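Local coordinates for protein pertussis toxin-like subunit ArtA (Escherichia coli, PDB 4Z9D) that probably transfers ADP-ribose from NAD to trimeric G proteins, as the enzymatic A subunit of a pertussis-like AB5 toxin, at residues A[32-37]-A[43-48]; A[120-125]-A[166-171]. The protein carries 2 engineered substitutions. One frame throughout, in Å; residues are numbered along the deposited sequence.

Contact 1: residues A[32-37]-A[43-48]; sequences LQQHLR and AGSRDS. With NAD (nicotinamide-adenine-dinucleotide), chain F.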
# COMPACT_ATOMS: atom_id res chain seq x y z
N LEU A 32 -4.70 -13.47 -1.00
CA LEU A 32 -3.66 -12.53 -1.44
C LEU A 32 -3.70 -12.28 -2.95
O LEU A 32 -3.53 -11.15 -3.39
CB LEU A 32 -2.26 -13.04 -1.03
CG LEU A 32 -1.06 -12.11 -1.27
CD1 LEU A 32 -1.19 -10.83 -0.47
CD2 LEU A 32 0.25 -12.80 -0.94
N GLN A 33 -3.94 -13.31 -3.75
CA GLN A 33 -3.97 -13.11 -5.19
C GLN A 33 -5.10 -12.17 -5.61
O GLN A 33 -4.93 -11.35 -6.50
CB GLN A 33 -4.09 -14.44 -5.93
CG GLN A 33 -3.69 -14.30 -7.40
CD GLN A 33 -3.24 -15.60 -8.02
OE1 GLN A 33 -3.04 -15.69 -9.24
NE2 GLN A 33 -3.09 -16.62 -7.19
N GLN A 34 -6.25 -12.33 -4.96
CA GLN A 34 -7.39 -11.44 -5.13
C GLN A 34 -7.01 -10.00 -4.82
O GLN A 34 -7.32 -9.07 -5.58
CB GLN A 34 -8.51 -11.88 -4.18
CG GLN A 34 -9.90 -11.81 -4.73
CD GLN A 34 -10.82 -12.73 -3.96
OE1 GLN A 34 -11.38 -12.35 -2.93
NE2 GLN A 34 -10.96 -13.97 -4.43
N HIS A 35 -6.34 -9.79 -3.70
CA HIS A 35 -5.91 -8.45 -3.34
C HIS A 35 -4.95 -7.86 -4.37
O HIS A 35 -5.12 -6.72 -4.81
CB HIS A 35 -5.25 -8.47 -1.96
CG HIS A 35 -4.60 -7.17 -1.62
ND1 HIS A 35 -5.31 -6.08 -1.15
CD2 HIS A 35 -3.31 -6.77 -1.71
CE1 HIS A 35 -4.47 -5.07 -0.96
NE2 HIS A 35 -3.25 -5.47 -1.28
N LEU A 36 -3.94 -8.63 -4.75
CA LEU A 36 -2.90 -8.15 -5.64
C LEU A 36 -3.46 -7.78 -7.03
O LEU A 36 -2.93 -6.89 -7.70
CB LEU A 36 -1.78 -9.18 -5.77
CG LEU A 36 -0.96 -9.47 -4.51
CD1 LEU A 36 0.04 -10.59 -4.78
CD2 LEU A 36 -0.23 -8.23 -4.03
N ARG A 37 -4.53 -8.46 -7.44
CA ARG A 37 -5.20 -8.13 -8.70
C ARG A 37 -6.05 -6.88 -8.60
O ARG A 37 -6.34 -6.23 -9.61
CB ARG A 37 -6.11 -9.27 -9.16
CG ARG A 37 -5.43 -10.59 -9.42
CD ARG A 37 -6.49 -11.59 -9.84
NE ARG A 37 -5.98 -12.94 -10.00
CZ ARG A 37 -6.49 -14.00 -9.36
NH1 ARG A 37 -7.51 -13.84 -8.53
NH2 ARG A 37 -5.98 -15.21 -9.55
N ALA A 43 -12.38 -1.24 -6.18
CA ALA A 43 -13.07 -1.46 -7.44
C ALA A 43 -13.68 -2.85 -7.54
O ALA A 43 -14.26 -3.21 -8.56
CB ALA A 43 -12.11 -1.25 -8.59
N GLY A 44 -13.56 -3.64 -6.47
CA GLY A 44 -14.01 -5.02 -6.49
C GLY A 44 -14.95 -5.38 -5.35
O GLY A 44 -15.91 -4.66 -5.09
N SER A 45 -14.66 -6.49 -4.67
CA SER A 45 -15.53 -6.96 -3.58
C SER A 45 -15.39 -6.14 -2.30
O SER A 45 -16.18 -6.31 -1.38
CB SER A 45 -15.26 -8.44 -3.29
OG SER A 45 -13.92 -8.65 -2.90
N ARG A 46 -14.39 -5.27 -2.25
CA ARG A 46 -14.21 -4.35 -1.13
C ARG A 46 -14.22 -5.05 0.23
O ARG A 46 -14.94 -4.65 1.16
CB ARG A 46 -15.31 -3.28 -1.16
CG ARG A 46 -15.40 -2.59 -2.51
CD ARG A 46 -16.47 -1.51 -2.53
NE ARG A 46 -16.06 -0.40 -3.38
CZ ARG A 46 -15.49 0.72 -2.94
NH1 ARG A 46 -15.24 0.89 -1.65
NH2 ARG A 46 -15.16 1.67 -3.81
N ASP A 47 -13.45 -6.12 0.34
CA ASP A 47 -13.33 -6.83 1.61
C ASP A 47 -11.91 -7.30 1.90
O ASP A 47 -11.71 -8.10 2.80
CB ASP A 47 -14.30 -8.02 1.67
CG ASP A 47 -14.06 -9.02 0.56
OD1 ASP A 47 -13.13 -8.81 -0.25
OD2 ASP A 47 -14.77 -10.05 0.53
N SER A 48 -10.94 -6.79 1.15
CA SER A 48 -9.54 -7.17 1.34
C SER A 48 -9.08 -7.03 2.79
O SER A 48 -9.42 -6.06 3.48
CB SER A 48 -8.64 -6.33 0.45
OG SER A 48 -7.28 -6.66 0.68
PA NAD F . -7.88 0.61 -1.83
O1A NAD F . -7.16 0.27 -0.58
O2A NAD F . -9.24 0.07 -2.06
O5B NAD F . -7.91 2.24 -1.92
C5B NAD F . -8.60 2.98 -2.94
C4B NAD F . -9.44 4.07 -2.24
O4B NAD F . -10.52 3.45 -1.47
C3B NAD F . -8.61 4.76 -1.20
O3B NAD F . -7.77 5.74 -1.88
C2B NAD F . -9.70 5.42 -0.42
O2B NAD F . -10.33 6.37 -1.26
C1B NAD F . -10.68 4.25 -0.26
N9A NAD F . -10.44 3.25 0.84
C8A NAD F . -9.53 2.29 1.03
N7A NAD F . -9.81 1.67 2.17
C5A NAD F . -10.91 2.22 2.70
C6A NAD F . -11.61 1.97 3.82
N6A NAD F . -11.17 0.99 4.59
N1A NAD F . -12.71 2.68 4.15
C2A NAD F . -13.12 3.69 3.29
N3A NAD F . -12.38 3.94 2.13
C4A NAD F . -11.29 3.20 1.86
O3 NAD F . -7.00 0.21 -3.07
PN NAD F . -5.41 0.54 -3.19
O1N NAD F . -4.75 0.44 -1.86
O2N NAD F . -5.24 1.75 -4.02
O5D NAD F . -4.97 -0.74 -4.01
C5D NAD F . -5.58 -1.09 -5.26
C4D NAD F . -4.58 -1.90 -6.11
O4D NAD F . -3.36 -1.08 -6.13
C3D NAD F . -4.22 -3.24 -5.44
O3D NAD F . -3.82 -4.20 -6.42
C2D NAD F . -3.00 -2.80 -4.65
O2D NAD F . -2.18 -3.93 -4.28
C1D NAD F . -2.27 -1.89 -5.64
N1N NAD F . -1.24 -1.07 -4.91
C2N NAD F . -1.61 0.17 -4.32
C3N NAD F . -0.69 0.94 -3.60
C7N NAD F . -1.06 2.17 -3.03
O7N NAD F . -0.07 2.99 -2.60
N7N NAD F . -2.36 2.50 -2.99
C4N NAD F . 0.61 0.47 -3.46
C5N NAD F . 0.98 -0.74 -4.04
C6N NAD F . 0.08 -1.52 -4.75
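His35 and Ser48 are brought together by matching first torsions: CG of the histidine (chi1 171°) and OG of the serine (chi1 178°) each stand anti to their own backbone N. These rotamers point the imidazole from helix 32-37 and the hydroxyl from loop 43-48 at each other, and His35 ND1 and Ser48 OG hydrogen-bond at 2.8 Å. Ser48 OG is equally far (3.6 Å) from His35 CG and His35 CE1, leaning to neither side of ND1, though it approaches the ring obliquely. A second bond, from the backbone N of Phe50, grips the same hydroxyl, while the Phe50 ring packs edge-to-face with the imidazole, which probably limits rotation of the His35 ring. His35 and Leu36 belong to the NAD pocket of a pertussis toxin S1-type ADP-ribosyltransferase fold, with Ser48 a second-shell partner of His35. His35 NE2 comes within 3.5 Å of O2D on the nicotinamide ribose of NAD, which meets the ring obliquely. The adjacent ribose hydroxyl lies by the end of the helix, with NAD O3D 3.1 Å from Leu36 O. In the loop, Ser45 OG donates to Asp47 OD1 at 2.8 Å, arriving from above the carboxylate plane (53° out of it). Asn29 ND2 bonds Gln34 OE1 and, weakly, Asp47 OD1, linking helix and loop where Gln34 OE1 and Ser45 OG stay 4.5 Å apart.

Contact 2: residues A[120-125]-A[166-171]; sequences VAVEHI and GVIPQL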
# COMPACT_ATOMS: atom_id res chain seq x y z
N VAL A 120 2.33 -5.52 2.12
CA VAL A 120 0.97 -5.30 2.61
C VAL A 120 0.96 -5.24 4.13
O VAL A 120 1.71 -5.95 4.79
CB VAL A 120 -0.01 -6.41 2.16
CG1 VAL A 120 -0.13 -6.41 0.63
CG2 VAL A 120 0.45 -7.77 2.63
N ALA A 121 0.09 -4.39 4.68
CA ALA A 121 -0.16 -4.37 6.11
C ALA A 121 -1.45 -5.10 6.35
O ALA A 121 -2.39 -5.00 5.56
CB ALA A 121 -0.24 -2.97 6.64
N VAL A 122 -1.52 -5.83 7.45
CA VAL A 122 -2.75 -6.55 7.73
C VAL A 122 -3.66 -5.76 8.69
O VAL A 122 -3.23 -5.32 9.75
CB VAL A 122 -2.45 -7.97 8.29
CG1 VAL A 122 -1.73 -8.81 7.24
CG2 VAL A 122 -1.62 -7.90 9.58
N GLU A 123 -4.91 -5.61 8.27
CA GLU A 123 -6.00 -5.01 9.06
C GLU A 123 -5.89 -3.49 9.31
O GLU A 123 -6.82 -2.75 8.98
CB GLU A 123 -6.16 -5.72 10.42
CG GLU A 123 -7.52 -5.40 11.06
CD GLU A 123 -7.68 -5.85 12.52
OE1 GLU A 123 -7.17 -6.93 12.90
OE2 GLU A 123 -8.29 -5.09 13.30
N HIS A 124 -4.79 -3.03 9.88
CA HIS A 124 -4.77 -1.65 10.40
C HIS A 124 -3.36 -1.11 10.54
O HIS A 124 -2.52 -1.74 11.17
CB HIS A 124 -5.48 -1.60 11.76
CG HIS A 124 -5.45 -0.25 12.42
ND1 HIS A 124 -5.91 0.90 11.81
CD2 HIS A 124 -5.00 0.14 13.64
CE1 HIS A 124 -5.74 1.93 12.61
NE2 HIS A 124 -5.19 1.50 13.73
N ILE A 125 -3.12 0.06 9.97
CA ILE A 125 -1.92 0.85 10.24
C ILE A 125 -2.29 2.02 11.14
O ILE A 125 -3.03 2.89 10.73
CB ILE A 125 -1.31 1.40 8.94
CG1 ILE A 125 -0.96 0.26 7.98
CG2 ILE A 125 -0.07 2.29 9.24
CD1 ILE A 125 -0.66 0.76 6.55
N GLY A 166 8.25 -13.13 7.32
CA GLY A 166 7.70 -14.44 7.04
C GLY A 166 6.47 -14.50 6.15
O GLY A 166 6.15 -13.55 5.42
N VAL A 167 5.78 -15.63 6.21
CA VAL A 167 4.54 -15.83 5.47
C VAL A 167 3.37 -15.19 6.20
O VAL A 167 3.30 -15.23 7.42
CB VAL A 167 4.27 -17.34 5.25
CG1 VAL A 167 2.93 -17.58 4.51
CG2 VAL A 167 5.44 -17.96 4.49
N ILE A 168 2.47 -14.57 5.45
CA ILE A 168 1.23 -14.05 6.05
C ILE A 168 0.38 -15.19 6.63
O ILE A 168 0.05 -16.15 5.93
CB ILE A 168 0.41 -13.30 5.01
CG1 ILE A 168 1.20 -12.11 4.45
CG2 ILE A 168 -0.93 -12.87 5.59
CD1 ILE A 168 0.57 -11.55 3.17
N PRO A 169 0.03 -15.09 7.92
CA PRO A 169 -0.77 -16.14 8.55
C PRO A 169 -2.21 -16.14 8.06
O PRO A 169 -2.69 -15.12 7.54
CB PRO A 169 -0.71 -15.81 10.05
CG PRO A 169 -0.16 -14.45 10.15
CD PRO A 169 0.57 -14.12 8.89
N GLN A 170 -2.87 -17.28 8.19
CA GLN A 170 -4.29 -17.42 7.88
C GLN A 170 -4.62 -17.04 6.43
O GLN A 170 -5.70 -16.50 6.16
CB GLN A 170 -5.13 -16.58 8.86
CG GLN A 170 -5.01 -17.02 10.33
CD GLN A 170 -4.13 -16.11 11.18
OE1 GLN A 170 -4.06 -14.90 10.95
NE2 GLN A 170 -3.45 -16.70 12.18
N LEU A 171 -3.71 -17.32 5.50
CA LEU A 171 -3.98 -17.07 4.09
C LEU A 171 -5.13 -17.95 3.57
O LEU A 171 -5.28 -19.09 3.99
CB LEU A 171 -2.73 -17.29 3.23
CG LEU A 171 -1.63 -16.23 3.26
CD1 LEU A 171 -0.38 -16.74 2.56
CD2 LEU A 171 -2.12 -14.95 2.57
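Ile168 reaches the strand 118-122 with two separate branches, one for Val120 and one for Val122. Its CG1 stands anti to its own carbonyl carbon (chi1 -60°), and the second torsion is extended (chi2 165°), which carries CD1 outward as the leading atom. Ile168 CD1 meets Val120 CG2 at 3.8 Å, the closest approach of the two segments, and the two side chains cross there at about a right angle. The methyl of Val120 that is used is the one between backbone N and carbonyl carbon, CG1 being anti to the carbonyl carbon. The other branch of the isoleucine, CG2, faces the second valine more loosely, with Ile168 CG2 4.5 Å from Val122 CG1. Although their first torsions are alike, Val120 offers CG2 and Val122 offers CG1, the methyl anti to its carbonyl carbon. This strand is the middle one of an antiparallel three-stranded sheet, between 50-54 and 88-90, in the ADP-ribosyltransferase fold, and the irregular segment 166-171 lies against it. Just beyond Val122, the bond of 2.8 Å from His124 N to Val122 O closes a gamma-turn in which Glu123 has a positive phi. Contact between the segments is wholly apolar: no hydrogen bond joins them, and about half of the 93 Å² buried belongs to Ile168. Two backbone atoms of the irregular segment are bonded outside the contact: Ile168 N to Ser94 OG and Pro169 O to Arg30 NH2. Phe50 and Tyr89, from the flanking strands, also touch the Ile168 side chain.

Overall arrangement
Contact 1 closes before contact 2 opens along the chain, yet their centres are only 14 Å apart. Phe50 of strand 50-54, which neighbours strand 118-122 in the three-stranded sheet, lies between them and touches side chains of both, among them Leu32 of contact 1 and Val120 and Val122 of contact 2. Direct packing adds to this, with His35 NE2 3.8 Å from Val120 CG1 and Leu32 CD1 4.1 Å from Ile168 CD1. Contact 1 takes part in the NAD pocket itself, whereas the Val120 side chain is about 6 Å from NAD. Segment 166-171 thus packs, through Ile168 on Val120 and Leu32, against residues that neighbour His35 of the NAD pocket.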